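PDB 2VRS: sigma-c capsid protein from Avian reovirus, which serves as the homotrimeric fibre protein of the virion, attaching the virus to host cells and inducing their apoptosis. Local coordinates for residues F159-S164 / F186-P191; L122-N127 / F190-D195; W87-T92 / I99-N104. All coordinates share one frame; numbering follows the deposited sequence.

Overall arrangement
All three contacts lie in the C-terminal beta-barrel domain, at the far end of the chain from the coiled-coil helix 3-38, and reach the same antiparallel sheet. Contacts 1 and 2 share Phe-190 and Pro-191 on strand 185-191, with centres about 13 Å apart: contact 1 packs across part of the barrel interior, contact 2 ties loops just past the strand's end. Contact 3 is a hairpin pairing in the wall, its centre about 13 Å from contact 1 and 16 Å from contact 2. It meets contact 1 where Trp-87 CH2 lies 4.0 Å from Phe-186 CE1, and contact 2 where Leu-122 CD1 lies 4.0 Å from Ile-99 CB. A bound zinc ion lies about 7 Å from the side chain of Pro-191.

Contact 1 (F159-S164 / F186-P191); sequences FPVDVS and FTITFP
Phe-159, Val-161 and Val-163 face Phe-186, Ile-188 and Phe-190 across the interior of the C-terminal beta-barrel. The two strand segments are not paired neighbours in the wall: their axes approach to 8.5 Å and their directions differ by 55°, and the gap between them is filled by side chains from both strands meeting at van der Waals distance. Ile-188 can be followed through the middle of this layer. Its CB points at the opposite strand and splits the chain into two branches. CG2 turns to Val-161, meeting CG2 of that valine at 3.7 Å and its CG1 a little farther away, the two side chains crossing at about a right angle. CG1, held between the backbone N and the carbonyl carbon, lies at the edge of the Phe-190 ring, in its plane, and the extended chain beyond it carries CD1 to within 4.0 Å of Val-163 CG2. Ile-188 thus touches two valines, each with a different branch. At one end of the row, the edge of Phe-159 is directed at the face of Phe-186 in an offset edge-to-face pair, with ring centroids 5.7 Å apart and planes at 65°; Phe-159 CZ makes the approach, 3.8 Å from Phe-186 CD2. Tyr-180 meets both rings, and Phe-133 lies nearly parallel to Phe-186, so the pair belongs to a larger aromatic cluster. On the outside of the barrel, Asp-162 forms a salt bridge with Arg-206 of the second subunit, so strand 159-167 serves both the core and the trimer. At the other end of the row Val-163 covers one face of Phe-190: its CG1 sits 3.9 Å from the centroid of the Phe-190 ring, a CH-pi contact 14° off the ring normal.

Contact 2 (L122-N127 / F190-D195); sequences LTVTSN and FPTGGD
Asn-127 and Asp-195 have their CA atoms 4.8 Å apart where two loops run past each other, the first leaving strand 121-124 and the second leaving strand 185-191. Thr-192 holds them together with two bonds to consecutive carbonyls. Its OG1 donates to Ser-126 O at 2.7 Å, in the carbonyl plane and on a lone pair, while its N donates to Asn-127 O at 3.1 Å from well above the carbonyl plane. With chi1 at 62°, OG1 sits between the backbone N and the carbonyl carbon, and CG2 is left to meet Val-124 CG1 at 3.9 Å, the methyl ends of the two side chains meeting head on. Asn-127 O also accepts a bond from a water that in turn accepts a hydrogen bond from Gly-193 N, and Pro-191 CA approaches the same oxygen at 3.3 Å. On the more exposed side, Asn-127 and Asp-195 run alongside each other, with Asp-195 OD1 3.4 Å from Asn-127 CB. Asn-127 N is buried by the contact and has no hydrogen-bond partner in the model. Beyond the two loops, Arg-167 of strand 159-167 bonds to Thr-192 O and packs on Val-124, while Leu-122 and Val-124 pair with strand 198-210 and Phe-190 with strand 128-134, placing the junction at one end of the barrel.

Contact 3 (W87-T92 / I99-N104); sequences WMARGT and IDMTVN
Trp-87 N donates to Met-101 O at 2.8 Å, in the carbonyl plane, and Met-101 N returns an equally short bond to Trp-87 O. This hydrogen-bonded pair and the next one, Ala-89 with Ile-99, flank the non-hydrogen-bonded pair Met-88 and Asp-100, the usual rhythm of an antiparallel beta hairpin. The face bearing Trp-87, Ala-89, Ile-99 and Met-101 is buried. A chi1 of -155°, which sets CG opposite the backbone N, leads the Trp-87 indole away from strand 98-108, yet Val-103 CG2 still reaches its edge, in the ring plane, 3.9 Å from CE3 of Trp-87. Ala-89 CB lies 4.1 Å from Ile-99 CG2 and 4.3 Å from Met-101 CG. On the reverse face, Met-88 CG passes Asp-100 OD1 at 3.5 Å, and the thioether chain bends at chi3 to lay CE over the centre of the Arg-90 guanidinium. That arginine forms a salt bridge with Asp-137. Strand 128-134 lines the other side of strand 81-92, with Phe-133 edge-to-face against Trp-87 and Asp-134 O accepting a hydrogen bond from the indole NE1 of Trp-87, while strand 111-119 continues the sheet beyond strand 98-108.

Contact 1 (F159-S164 / F186-P191)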
loop_
_atom_site.group_PDB
_atom_site.type_symbol
_atom_site.label_atom_id
_atom_site.label_comp_id
_atom_site.label_asym_id
_atom_site.label_seq_id
_atom_site.Cartn_x
_atom_site.Cartn_y
_atom_site.Cartn_z
ATOM N N PHE C 159 -12.112 16.367 2.164
ATOM C CA PHE C 159 -12.201 14.998 2.706
ATOM C C PHE C 159 -13.304 14.934 3.781
ATOM O O PHE C 159 -13.652 15.966 4.368
ATOM C CB PHE C 159 -10.825 14.584 3.302
ATOM C CG PHE C 159 -10.289 15.559 4.341
ATOM C CD1 PHE C 159 -9.518 16.672 3.952
ATOM C CD2 PHE C 159 -10.577 15.376 5.716
ATOM C CE1 PHE C 159 -9.040 17.578 4.903
ATOM C CE2 PHE C 159 -10.068 16.269 6.704
ATOM C CZ PHE C 159 -9.274 17.377 6.296
ATOM N N PRO C 160 -13.936 13.754 3.950
ATOM C CA PRO C 160 -15.127 13.666 4.814
ATOM C C PRO C 160 -14.718 13.760 6.285
ATOM O O PRO C 160 -13.655 13.274 6.681
ATOM C CB PRO C 160 -15.745 12.297 4.465
ATOM C CG PRO C 160 -14.665 11.581 3.658
ATOM C CD PRO C 160 -13.633 12.505 3.213
ATOM N N VAL C 161 -15.590 14.381 7.059
ATOM C CA VAL C 161 -15.373 14.576 8.479
ATOM C C VAL C 161 -16.766 14.361 9.107
ATOM O O VAL C 161 -17.748 14.934 8.657
ATOM C CB VAL C 161 -14.866 16.027 8.809
ATOM C CG1 VAL C 161 -14.843 16.257 10.320
ATOM C CG2 VAL C 161 -13.482 16.350 8.188
ATOM N N ASP C 162 -16.844 13.563 10.183
ATOM C CA ASP C 162 -18.105 13.409 10.921
ATOM C C ASP C 162 -18.105 14.335 12.135
ATOM O O ASP C 162 -17.137 14.372 12.879
ATOM C CB ASP C 162 -18.224 11.971 11.432
ATOM C CG ASP C 162 -18.477 10.973 10.326
ATOM O OD1 ASP C 162 -18.928 11.351 9.236
ATOM O OD2 ASP C 162 -18.236 9.804 10.581
ATOM N N VAL C 163 -19.198 15.053 12.356
ATOM C CA VAL C 163 -19.266 15.961 13.479
ATOM C C VAL C 163 -20.559 15.645 14.230
ATOM O O VAL C 163 -21.575 15.273 13.611
ATOM C CB VAL C 163 -19.252 17.427 12.984
ATOM C CG1 VAL C 163 -19.545 18.399 14.089
ATOM C CG2 VAL C 163 -17.876 17.740 12.376
ATOM N N SER C 164 -20.503 15.790 15.552
ATOM C CA SER C 164 -21.726 15.743 16.368
ATOM C C SER C 164 -21.599 16.775 17.498
ATOM O O SER C 164 -20.492 17.141 17.878
ATOM C CB SER C 164 -21.942 14.321 16.921
ATOM O OG SER C 164 -21.194 14.096 18.092
ATOM N N PHE C 186 -5.937 22.561 8.406
ATOM C CA PHE C 186 -7.175 22.249 7.746
ATOM C C PHE C 186 -8.337 22.928 8.442
ATOM O O PHE C 186 -8.255 23.295 9.622
ATOM C CB PHE C 186 -7.445 20.727 7.578
ATOM C CG PHE C 186 -7.751 19.991 8.867
ATOM C CD1 PHE C 186 -6.702 19.479 9.632
ATOM C CD2 PHE C 186 -9.097 19.724 9.257
ATOM C CE1 PHE C 186 -6.958 18.765 10.786
ATOM C CE2 PHE C 186 -9.382 18.985 10.410
ATOM C CZ PHE C 186 -8.301 18.520 11.196
ATOM N N THR C 187 -9.386 23.134 7.675
ATOM C CA THR C 187 -10.625 23.737 8.168
ATOM C C THR C 187 -11.810 22.834 7.804
ATOM O O THR C 187 -11.910 22.339 6.682
ATOM C CB THR C 187 -10.802 25.153 7.571
ATOM O OG1 THR C 187 -9.683 25.956 7.989
ATOM C CG2 THR C 187 -12.115 25.795 8.039
ATOM N N ILE C 188 -12.668 22.585 8.780
ATOM C CA ILE C 188 -13.903 21.868 8.531
ATOM C C ILE C 188 -15.102 22.826 8.502
ATOM O O ILE C 188 -15.111 23.837 9.212
ATOM C CB ILE C 188 -14.112 20.745 9.564
ATOM C CG1 ILE C 188 -14.378 21.306 10.953
ATOM C CG2 ILE C 188 -12.882 19.802 9.514
ATOM C CD1 ILE C 188 -14.738 20.223 11.989
ATOM N N THR C 189 -16.094 22.485 7.684
ATOM C CA THR C 189 -17.321 23.275 7.534
ATOM C C THR C 189 -18.510 22.371 7.883
ATOM O O THR C 189 -18.626 21.252 7.357
ATOM C CB THR C 189 -17.451 23.724 6.074
ATOM O OG1 THR C 189 -16.341 24.580 5.743
ATOM C CG2 THR C 189 -18.783 24.447 5.867
ATOM N N PHE C 190 -19.390 22.838 8.763
ATOM C CA PHE C 190 -20.528 22.023 9.168
ATOM C C PHE C 190 -21.749 22.823 9.620
ATOM O O PHE C 190 -21.613 23.977 10.056
ATOM C CB PHE C 190 -20.090 20.973 10.218
ATOM C CG PHE C 190 -19.551 21.553 11.510
ATOM C CD1 PHE C 190 -18.188 21.784 11.684
ATOM C CD2 PHE C 190 -20.417 21.807 12.597
ATOM C CE1 PHE C 190 -17.699 22.296 12.896
ATOM C CE2 PHE C 190 -19.926 22.338 13.792
ATOM C CZ PHE C 190 -18.574 22.560 13.950
ATOM N N PRO C 191 -22.953 22.228 9.471
ATOM C CA PRO C 191 -24.178 22.857 9.935
ATOM C C PRO C 191 -24.150 22.975 11.445
ATOM O O PRO C 191 -23.618 22.080 12.135
ATOM C CB PRO C 191 -25.278 21.839 9.539
ATOM C CG PRO C 191 -24.659 20.972 8.517
ATOM C CD PRO C 191 -23.218 20.890 8.874
#

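Contact 2 (L122-N127 / F190-D195)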
loop_
_atom_site.group_PDB
_atom_site.type_symbol
_atom_site.label_atom_id
_atom_site.label_comp_id
_atom_site.label_asym_id
_atom_site.label_seq_id
_atom_site.Cartn_x
_atom_site.Cartn_y
_atom_site.Cartn_z
ATOM N N LEU C 122 -18.886 26.343 21.965
ATOM C CA LEU C 122 -18.548 27.243 20.883
ATOM C C LEU C 122 -19.788 28.046 20.584
ATOM O O LEU C 122 -20.873 27.495 20.368
ATOM C CB LEU C 122 -18.115 26.400 19.665
ATOM C CG LEU C 122 -17.453 27.086 18.487
ATOM C CD1 LEU C 122 -16.024 27.451 18.818
ATOM C CD2 LEU C 122 -17.500 26.139 17.265
ATOM N N THR C 123 -19.662 29.372 20.626
ATOM C CA THR C 123 -20.785 30.223 20.285
ATOM C C THR C 123 -20.794 30.401 18.774
ATOM O O THR C 123 -19.753 30.684 18.181
ATOM C CB THR C 123 -20.642 31.604 20.962
ATOM O OG1 THR C 123 -20.812 31.419 22.366
ATOM C CG2 THR C 123 -21.694 32.579 20.424
ATOM N N VAL C 124 -21.960 30.165 18.177
ATOM C CA VAL C 124 -22.137 30.258 16.724
ATOM C C VAL C 124 -23.174 31.327 16.464
ATOM O O VAL C 124 -23.978 31.652 17.343
ATOM C CB VAL C 124 -22.569 28.904 16.060
ATOM C CG1 VAL C 124 -21.439 27.865 16.182
ATOM C CG2 VAL C 124 -23.876 28.374 16.649
ATOM N N THR C 125 -23.145 31.884 15.259
ATOM C CA THR C 125 -24.068 32.962 14.900
ATOM C C THR C 125 -24.845 32.703 13.623
ATOM O O THR C 125 -25.685 33.507 13.239
ATOM C CB THR C 125 -23.325 34.298 14.781
ATOM O OG1 THR C 125 -22.312 34.192 13.781
ATOM C CG2 THR C 125 -22.653 34.657 16.099
ATOM N N SER C 126 -24.599 31.565 12.984
ATOM C CA SER C 126 -25.190 31.293 11.689
ATOM C C SER C 126 -25.589 29.828 11.570
ATOM O O SER C 126 -25.494 29.083 12.552
ATOM C CB SER C 126 -24.220 31.719 10.583
ATOM O OG SER C 126 -24.762 31.416 9.309
ATOM N N ASN C 127 -26.070 29.421 10.395
ATOM C CA ASN C 127 -26.502 28.031 10.185
ATOM C C ASN C 127 -25.355 27.087 9.756
ATOM O O ASN C 127 -25.544 25.878 9.626
ATOM C CB ASN C 127 -27.669 27.962 9.203
ATOM C CG ASN C 127 -27.297 28.456 7.815
ATOM O OD1 ASN C 127 -26.359 29.222 7.648
ATOM N ND2 ASN C 127 -28.057 28.028 6.815
ATOM N N PHE C 190 -19.390 22.838 8.763
ATOM C CA PHE C 190 -20.528 22.023 9.168
ATOM C C PHE C 190 -21.749 22.823 9.620
ATOM O O PHE C 190 -21.613 23.977 10.056
ATOM C CB PHE C 190 -20.090 20.973 10.218
ATOM C CG PHE C 190 -19.551 21.553 11.510
ATOM C CD1 PHE C 190 -18.188 21.784 11.684
ATOM C CD2 PHE C 190 -20.417 21.807 12.597
ATOM C CE1 PHE C 190 -17.699 22.296 12.896
ATOM C CE2 PHE C 190 -19.926 22.338 13.792
ATOM C CZ PHE C 190 -18.574 22.560 13.950
ATOM N N PRO C 191 -22.953 22.228 9.471
ATOM C CA PRO C 191 -24.178 22.857 9.935
ATOM C C PRO C 191 -24.150 22.975 11.445
ATOM O O PRO C 191 -23.618 22.080 12.135
ATOM C CB PRO C 191 -25.278 21.839 9.539
ATOM C CG PRO C 191 -24.659 20.972 8.517
ATOM C CD PRO C 191 -23.218 20.890 8.874
ATOM N N THR C 192 -24.734 24.058 11.953
ATOM C CA THR C 192 -24.817 24.310 13.391
ATOM C C THR C 192 -26.133 23.854 14.043
ATOM O O THR C 192 -26.262 23.927 15.280
ATOM C CB THR C 192 -24.690 25.805 13.679
ATOM O OG1 THR C 192 -25.793 26.482 13.048
ATOM C CG2 THR C 192 -23.337 26.356 13.191
ATOM N N GLY C 193 -27.085 23.386 13.233
ATOM C CA GLY C 193 -28.344 22.836 13.751
ATOM C C GLY C 193 -29.430 23.879 13.996
ATOM O O GLY C 193 -30.424 23.586 14.664
ATOM N N GLY C 194 -29.232 25.090 13.478
ATOM C CA GLY C 194 -30.211 26.174 13.579
ATOM C C GLY C 194 -29.719 27.491 13.000
ATOM O O GLY C 194 -28.806 27.520 12.178
ATOM N N ASP C 195 -30.337 28.588 13.426
ATOM C CA ASP C 195 -29.963 29.927 12.977
ATOM C C ASP C 195 -29.736 30.836 14.171
ATOM O O ASP C 195 -30.098 30.488 15.305
ATOM C CB ASP C 195 -31.045 30.514 12.053
ATOM C CG ASP C 195 -31.194 29.736 10.751
ATOM O OD1 ASP C 195 -30.391 29.966 9.819
ATOM O OD2 ASP C 195 -32.128 28.906 10.647
HETATM O O HOH W 1 -27.868 24.278 10.448
#

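Contact 3 (W87-T92 / I99-N104)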
loop_
_atom_site.group_PDB
_atom_site.type_symbol
_atom_site.label_atom_id
_atom_site.label_comp_id
_atom_site.label_asym_id
_atom_site.label_seq_id
_atom_site.Cartn_x
_atom_site.Cartn_y
_atom_site.Cartn_z
ATOM N N TRP C 87 -5.960 20.348 21.384
ATOM C CA TRP C 87 -5.887 21.189 20.170
ATOM C C TRP C 87 -6.913 22.288 20.289
ATOM O O TRP C 87 -8.110 22.007 20.484
ATOM C CB TRP C 87 -6.220 20.333 18.933
ATOM C CG TRP C 87 -5.651 20.817 17.662
ATOM C CD1 TRP C 87 -5.296 22.102 17.347
ATOM C CD2 TRP C 87 -5.381 20.020 16.497
ATOM N NE1 TRP C 87 -4.810 22.158 16.044
ATOM C CE2 TRP C 87 -4.834 20.886 15.516
ATOM C CE3 TRP C 87 -5.522 18.640 16.198
ATOM C CZ2 TRP C 87 -4.428 20.425 14.249
ATOM C CZ3 TRP C 87 -5.119 18.179 14.919
ATOM C CH2 TRP C 87 -4.567 19.064 13.973
ATOM N N MET C 88 -6.469 23.545 20.210
ATOM C CA MET C 88 -7.441 24.635 20.242
ATOM C C MET C 88 -7.886 24.861 18.813
ATOM O O MET C 88 -7.087 25.240 17.950
ATOM C CB MET C 88 -6.852 25.918 20.853
ATOM C CG MET C 88 -7.933 26.972 21.122
ATOM S SD MET C 88 -7.197 28.616 21.297
ATOM C CE MET C 88 -6.401 28.876 19.694
ATOM N N ALA C 89 -9.147 24.569 18.540
ATOM C CA ALA C 89 -9.664 24.776 17.218
ATOM C C ALA C 89 -10.256 26.187 17.141
ATOM O O ALA C 89 -10.885 26.662 18.089
ATOM C CB ALA C 89 -10.768 23.775 16.942
ATOM N N ARG C 90 -10.156 26.812 15.971
ATOM C CA ARG C 90 -10.584 28.196 15.852
ATOM C C ARG C 90 -11.792 28.364 14.995
ATOM O O ARG C 90 -11.775 28.013 13.819
ATOM C CB ARG C 90 -9.430 29.026 15.277
ATOM C CG ARG C 90 -8.237 29.075 16.229
ATOM C CD ARG C 90 -7.146 29.825 15.476
ATOM N NE ARG C 90 -5.943 29.941 16.253
ATOM C CZ ARG C 90 -5.681 30.950 17.068
ATOM N NH1 ARG C 90 -6.564 31.938 17.233
ATOM N NH2 ARG C 90 -4.533 30.950 17.730
ATOM N N GLY C 91 -12.853 28.913 15.583
ATOM C CA GLY C 91 -14.057 29.233 14.819
ATOM C C GLY C 91 -13.790 30.416 13.917
ATOM O O GLY C 91 -13.144 31.387 14.333
ATOM N N THR C 92 -14.255 30.323 12.677
ATOM C CA THR C 92 -14.415 31.477 11.799
ATOM C C THR C 92 -15.744 31.323 11.051
ATOM O O THR C 92 -16.451 30.315 11.197
ATOM C CB THR C 92 -13.288 31.571 10.755
ATOM O OG1 THR C 92 -13.340 30.441 9.890
ATOM C CG2 THR C 92 -11.910 31.649 11.421
ATOM N N ILE C 99 -12.398 26.524 20.737
ATOM C CA ILE C 99 -12.846 25.413 21.549
ATOM C C ILE C 99 -11.703 24.460 21.686
ATOM O O ILE C 99 -11.002 24.162 20.714
ATOM C CB ILE C 99 -14.144 24.730 20.997
ATOM C CG1 ILE C 99 -14.700 23.688 22.017
ATOM C CG2 ILE C 99 -13.897 24.125 19.611
ATOM C CD1 ILE C 99 -16.147 23.295 21.749
ATOM N N ASP C 100 -11.481 24.033 22.924
ATOM C CA ASP C 100 -10.410 23.119 23.264
ATOM C C ASP C 100 -10.828 21.684 23.034
ATOM O O ASP C 100 -11.759 21.168 23.681
ATOM C CB ASP C 100 -10.024 23.308 24.731
ATOM C CG ASP C 100 -9.141 24.533 24.946
ATOM O OD1 ASP C 100 -8.544 25.072 23.967
ATOM O OD2 ASP C 100 -9.044 24.962 26.113
ATOM N N MET C 101 -10.134 21.043 22.102
ATOM C CA MET C 101 -10.404 19.643 21.767
ATOM C C MET C 101 -9.399 18.702 22.391
ATOM O O MET C 101 -8.183 18.897 22.307
ATOM C CB MET C 101 -10.346 19.433 20.232
ATOM C CG MET C 101 -11.276 20.345 19.429
ATOM S SD MET C 101 -13.033 20.278 19.897
ATOM C CE MET C 101 -13.432 18.628 19.248
ATOM N N THR C 102 -9.907 17.634 23.006
ATOM C CA THR C 102 -9.057 16.522 23.380
ATOM C C THR C 102 -8.965 15.557 22.193
ATOM O O THR C 102 -9.982 15.068 21.678
ATOM C CB THR C 102 -9.663 15.818 24.606
ATOM O OG1 THR C 102 -9.657 16.774 25.685
ATOM C CG2 THR C 102 -8.895 14.566 24.995
ATOM N N VAL C 103 -7.741 15.326 21.743
ATOM C CA VAL C 103 -7.541 14.593 20.465
ATOM C C VAL C 103 -6.795 13.300 20.720
ATOM O O VAL C 103 -5.773 13.287 21.399
ATOM C CB VAL C 103 -6.722 15.408 19.420
ATOM C CG1 VAL C 103 -6.501 14.558 18.147
ATOM C CG2 VAL C 103 -7.407 16.760 19.087
ATOM N N ASN C 104 -7.310 12.199 20.162
ATOM C CA ASN C 104 -6.536 10.986 20.014
ATOM C C ASN C 104 -6.295 10.755 18.522
ATOM O O ASN C 104 -7.246 10.718 17.772
ATOM C CB ASN C 104 -7.315 9.789 20.531
ATOM C CG ASN C 104 -7.290 9.692 22.041
ATOM O OD1 ASN C 104 -6.388 9.096 22.617
ATOM N ND2 ASN C 104 -8.282 10.241 22.671
#